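PDB 3OKZ: putative uncharacterized protein gbs0355 from Streptococcus agalactiae, which is of uncharacterised function but, as a LytR/CpsA/Psr family member, probably helps attach cell-wall polymers to peptidoglycan in the streptococcal envelope. Local coordinates for residues S169-R172 and Y173-E177; G181-K184 and R185-E188. One frame throughout, in Å; residues are numbered along the deposited sequence.

Contact 1. Residues S169-R172 and Y173-E177; sequences SRMR and YDDPE
R172 and Y173 lie against each other at a tight turn in the loop that joins helix 162-168 to helix 178-200. The arginine chain leaves with CG anti to the backbone N (chi1 178°) and runs extended from CG to NE, which carries its methylenes across the tyrosine. Its CB sits beside the backbone N of Y173. Next, CG rises over one face of the ring, 4.1 Å above its plane and offset toward the rim. R172 CD comes 3.5 Å from Y173 CE1 and 3.6 Å from Y173 CZ. At the tip, R172 NH1 stands 3.7 Å from Y173 CE1, and the guanidinium plane is tilted 33° from the ring. Arginine suits the place because its aliphatic part packs on the tyrosine while NE and NH2 have D179 and D65 as long, weak ion-pair partners.

Beside this pair the backbone closes a type I beta turn from R172 to D175, in which D175 N donates to R172 O over 2.9 Å. Selenomethionine M171, bent at its second and third torsions, packs against the turn: its SE is 3.8 Å from D174 CB, and its CE is 3.5 Å from D175 CB. That gives the turn a nonpolar neighbour, which also touches F136. D175 OD1 then accepts from E177 N at 3.1 Å, met from above the carboxylate plane, while OD2 forms a salt bridge with R185. A short acid is well placed here, able to serve the local backbone and an arginine of the following helix together. A type I turn closed on R172 O thus runs into an Asx turn at D175, whose side chain makes a capping bond ahead of helix 178-200 in the LytR/CpsA/Psr domain.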
loop_
_atom_site.group_PDB
_atom_site.type_symbol
_atom_site.label_atom_id
_atom_site.label_comp_id
_atom_site.label_asym_id
_atom_site.label_seq_id
_atom_site.Cartn_x
_atom_site.Cartn_y
_atom_site.Cartn_z
ATOM N N SER A 169 -10.322 7.660 -4.099
ATOM C CA SER A 169 -9.246 6.677 -4.192
ATOM C C SER A 169 -9.715 5.263 -4.512
ATOM O O SER A 169 -8.912 4.330 -4.523
ATOM C CB SER A 169 -8.433 6.665 -2.903
ATOM O OG SER A 169 -9.279 6.449 -1.795
ATOM N N ARG A 170 -11.008 5.091 -4.766
ATOM C CA ARG A 170 -11.517 3.771 -5.115
ATOM C C ARG A 170 -11.923 3.718 -6.587
ATOM O O ARG A 170 -11.835 2.675 -7.229
ATOM C CB ARG A 170 -12.724 3.418 -4.249
ATOM C CG ARG A 170 -12.402 2.768 -2.911
ATOM C CD ARG A 170 -13.676 2.637 -2.087
ATOM N NE ARG A 170 -13.584 1.600 -1.065
ATOM C CZ ARG A 170 -13.361 0.317 -1.324
ATOM N NH1 ARG A 170 -13.204 -0.090 -2.579
ATOM N NH2 ARG A 170 -13.299 -0.559 -0.331
HETATM N N MSE A 171 -12.367 4.858 -7.113
HETATM C CA MSE A 171 -12.813 4.951 -8.499
HETATM C C MSE A 171 -11.854 4.196 -9.408
HETATM O O MSE A 171 -10.636 4.313 -9.287
HETATM C CB MSE A 171 -12.926 6.420 -8.924
HETATM C CG MSE A 171 -13.724 6.620 -10.210
HETATM SE SE MSE A 171 -12.883 6.006 -11.884
HETATM C CE MSE A 171 -12.128 7.690 -12.471
ATOM N N ARG A 172 -12.415 3.434 -10.335
ATOM C CA ARG A 172 -11.603 2.625 -11.221
ATOM C C ARG A 172 -12.173 2.469 -12.629
ATOM O O ARG A 172 -11.509 2.778 -13.612
ATOM C CB ARG A 172 -11.444 1.242 -10.580
ATOM C CG ARG A 172 -10.650 0.198 -11.359
ATOM C CD ARG A 172 -10.892 -1.167 -10.725
ATOM N NE ARG A 172 -9.786 -2.108 -10.891
ATOM C CZ ARG A 172 -9.385 -2.607 -12.057
ATOM N NH1 ARG A 172 -9.998 -2.259 -13.186
ATOM N NH2 ARG A 172 -8.369 -3.465 -12.092
ATOM N N TYR A 173 -13.415 2.010 -12.708
ATOM C CA TYR A 173 -14.067 1.720 -13.975
ATOM C C TYR A 173 -14.326 2.840 -14.951
ATOM O O TYR A 173 -14.548 2.592 -16.135
ATOM C CB TYR A 173 -15.341 0.932 -13.697
ATOM C CG TYR A 173 -14.996 -0.298 -12.919
ATOM C CD1 TYR A 173 -14.036 -1.189 -13.403
ATOM C CD2 TYR A 173 -15.543 -0.538 -11.666
ATOM C CE1 TYR A 173 -13.623 -2.285 -12.653
ATOM C CE2 TYR A 173 -15.135 -1.640 -10.906
ATOM C CZ TYR A 173 -14.176 -2.503 -11.409
ATOM O OH TYR A 173 -13.764 -3.578 -10.677
ATOM N N ASP A 174 -14.296 4.072 -14.480
ATOM C CA ASP A 174 -14.495 5.164 -15.405
ATOM C C ASP A 174 -13.140 5.723 -15.777
ATOM O O ASP A 174 -13.039 6.688 -16.534
ATOM C CB ASP A 174 -15.370 6.223 -14.772
ATOM C CG ASP A 174 -16.774 5.755 -14.614
ATOM O OD1 ASP A 174 -17.379 5.408 -15.648
ATOM O OD2 ASP A 174 -17.269 5.718 -13.471
ATOM N N ASP A 175 -12.092 5.100 -15.241
ATOM C CA ASP A 175 -10.731 5.535 -15.524
ATOM C C ASP A 175 -10.063 4.562 -16.491
ATOM O O ASP A 175 -9.822 3.393 -16.172
ATOM C CB ASP A 175 -9.904 5.645 -14.229
ATOM C CG ASP A 175 -8.555 6.342 -14.444
ATOM O OD1 ASP A 175 -8.215 6.653 -15.604
ATOM O OD2 ASP A 175 -7.826 6.580 -13.451
ATOM N N PRO A 176 -9.769 5.040 -17.702
ATOM C CA PRO A 176 -9.119 4.230 -18.736
ATOM C C PRO A 176 -7.880 3.520 -18.178
ATOM O O PRO A 176 -7.532 2.427 -18.616
ATOM C CB PRO A 176 -8.751 5.263 -19.798
ATOM C CG PRO A 176 -9.836 6.285 -19.663
ATOM C CD PRO A 176 -10.000 6.420 -18.167
ATOM N N GLU A 177 -7.218 4.143 -17.207
ATOM C CA GLU A 177 -6.016 3.556 -16.609
ATOM C C GLU A 177 -6.334 2.506 -15.547
ATOM O O GLU A 177 -5.434 1.967 -14.902
ATOM C CB GLU A 177 -5.147 4.655 -16.004
ATOM C CG GLU A 177 -4.706 5.699 -17.013
ATOM C CD GLU A 177 -4.542 7.069 -16.379
ATOM O OE1 GLU A 177 -5.570 7.662 -15.961
ATOM O OE2 GLU A 177 -3.389 7.546 -16.294
#

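Contact 2. Residues G181-K184 and R185-E188; sequences GRQK and RQRE
Contact between successive turns of a single helix joins G181-K184 to R185-E188, near the start of helix 178-200. The i to i+4 backbone bonds set the frame, as in R185 N to G181 O (3.1 Å) and E188 N to K184 O (2.9 Å). R185 bends at chi3 (-82°) and turns back along the preceding turn. One face of its guanidinium is covered by R182 CA, 3.3 Å above the plane and offset toward the rim. G181 helps here, since having no side chain it leaves the group close to the backbone. Besides its salt bridge to D175, the charged end bonds through NH1 to Y168 O.

R187 repeats the theme two residues on. Its chain is also bent at chi3; K184 CA lies over the centre of one face of the guanidinium, 3.9 Å from its plane, and NH2 bonds to Q245. K184 crosses R187 obliquely, with CD 3.7 Å from R187 CZ. K184 NZ meets the guanidinium at its edge, in plane, and its modelled 3.0 Å from R187 NH1 brings like charges together, a detail doubtful at 2.7 Å resolution. Both buried guanidiniums obtain cover from their own helix and polar partners from other parts of the fold; the aspartate probably offsets the charge of R185, whereas K184 and R187 may repel each other.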
loop_
_atom_site.group_PDB
_atom_site.type_symbol
_atom_site.label_atom_id
_atom_site.label_comp_id
_atom_site.label_asym_id
_atom_site.label_seq_id
_atom_site.Cartn_x
_atom_site.Cartn_y
_atom_site.Cartn_z
ATOM N N GLY A 181 -4.649 3.984 -12.562
ATOM C CA GLY A 181 -5.134 5.339 -12.390
ATOM C C GLY A 181 -5.539 5.374 -10.931
ATOM O O GLY A 181 -5.079 6.212 -10.147
ATOM N N ARG A 182 -6.379 4.411 -10.565
ATOM C CA ARG A 182 -6.874 4.271 -9.204
ATOM C C ARG A 182 -5.758 4.355 -8.165
ATOM O O ARG A 182 -5.958 4.894 -7.074
ATOM C CB ARG A 182 -7.594 2.935 -9.050
ATOM C CG ARG A 182 -7.999 2.627 -7.629
ATOM C CD ARG A 182 -8.766 1.312 -7.526
ATOM N NE ARG A 182 -9.234 1.107 -6.159
ATOM C CZ ARG A 182 -9.675 -0.048 -5.677
ATOM N NH1 ARG A 182 -9.717 -1.125 -6.456
ATOM N NH2 ARG A 182 -10.061 -0.123 -4.408
ATOM N N GLN A 183 -4.587 3.815 -8.496
ATOM C CA GLN A 183 -3.469 3.854 -7.561
ATOM C C GLN A 183 -2.768 5.200 -7.470
ATOM O O GLN A 183 -2.340 5.598 -6.384
ATOM C CB GLN A 183 -2.462 2.752 -7.883
ATOM C CG GLN A 183 -2.927 1.405 -7.346
ATOM C CD GLN A 183 -2.033 0.289 -7.755
ATOM O OE1 GLN A 183 -1.961 -0.037 -8.924
ATOM N NE2 GLN A 183 -1.329 -0.304 -6.801
ATOM N N LYS A 184 -2.657 5.912 -8.591
ATOM C CA LYS A 184 -2.007 7.222 -8.561
ATOM C C LYS A 184 -2.834 8.018 -7.561
ATOM O O LYS A 184 -2.311 8.623 -6.636
ATOM C CB LYS A 184 -2.057 7.874 -9.951
ATOM C CG LYS A 184 -0.925 8.845 -10.256
ATOM C CD LYS A 184 0.407 8.125 -10.409
ATOM C CE LYS A 184 1.572 9.110 -10.581
ATOM N NZ LYS A 184 2.930 8.459 -10.583
ATOM N N ARG A 185 -4.146 7.978 -7.731
ATOM C CA ARG A 185 -5.028 8.694 -6.830
ATOM C C ARG A 185 -4.860 8.221 -5.389
ATOM O O ARG A 185 -4.901 9.022 -4.460
ATOM C CB ARG A 185 -6.490 8.546 -7.289
ATOM C CG ARG A 185 -6.933 9.589 -8.304
ATOM C CD ARG A 185 -8.306 9.276 -8.877
ATOM N NE ARG A 185 -8.211 8.288 -9.948
ATOM C CZ ARG A 185 -8.963 7.196 -10.037
ATOM N NH1 ARG A 185 -9.882 6.945 -9.115
ATOM N NH2 ARG A 185 -8.774 6.342 -11.030
ATOM N N GLN A 186 -4.676 6.921 -5.197
ATOM C CA GLN A 186 -4.492 6.386 -3.853
ATOM C C GLN A 186 -3.254 6.996 -3.198
ATOM O O GLN A 186 -3.279 7.356 -2.019
ATOM C CB GLN A 186 -4.334 4.873 -3.904
ATOM C CG GLN A 186 -5.636 4.100 -3.817
ATOM C CD GLN A 186 -5.407 2.597 -3.806
ATOM O OE1 GLN A 186 -6.342 1.814 -3.631
ATOM N NE2 GLN A 186 -4.153 2.188 -3.998
ATOM N N ARG A 187 -2.172 7.107 -3.968
ATOM C CA ARG A 187 -0.920 7.669 -3.474
ATOM C C ARG A 187 -1.104 9.140 -3.148
ATOM O O ARG A 187 -0.588 9.646 -2.158
ATOM C CB ARG A 187 0.183 7.505 -4.523
ATOM C CG ARG A 187 0.679 6.078 -4.734
ATOM C CD ARG A 187 1.619 6.020 -5.929
ATOM N NE ARG A 187 1.143 5.113 -6.974
ATOM C CZ ARG A 187 1.401 5.275 -8.268
ATOM N NH1 ARG A 187 2.124 6.310 -8.671
ATOM N NH2 ARG A 187 0.941 4.408 -9.161
ATOM N N GLU A 188 -1.853 9.820 -3.994
ATOM C CA GLU A 188 -2.129 11.227 -3.813
ATOM C C GLU A 188 -2.764 11.490 -2.462
ATOM O O GLU A 188 -2.273 12.309 -1.688
ATOM C CB GLU A 188 -3.078 11.698 -4.908
ATOM C CG GLU A 188 -3.409 13.171 -4.898
ATOM C CD GLU A 188 -4.332 13.522 -6.040
ATOM O OE1 GLU A 188 -4.251 12.822 -7.078
ATOM O OE2 GLU A 188 -5.123 14.486 -5.909
#

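Contacts 1 and 2 come in series along the chain: the loop 169-177 closes just before helix 178-200 carries 181-188. Their centres are 9 Å apart, on the same side of the chain's centre, with contact 2 the more deeply buried. R185 ties them together, since besides its pairing with D175 its NH1 lies 2.7 Å from M171 O, a probable hydrogen bond. The helix thereby holds the loop that precedes it. Both belong to the LytR/CpsA/Psr domain. R170 forms a salt bridge with D43, a long, weak partner of R182, and R172 packs on R182, consistent with the arginine-rich pocket that relatives use for a polyprenyl pyrophosphate.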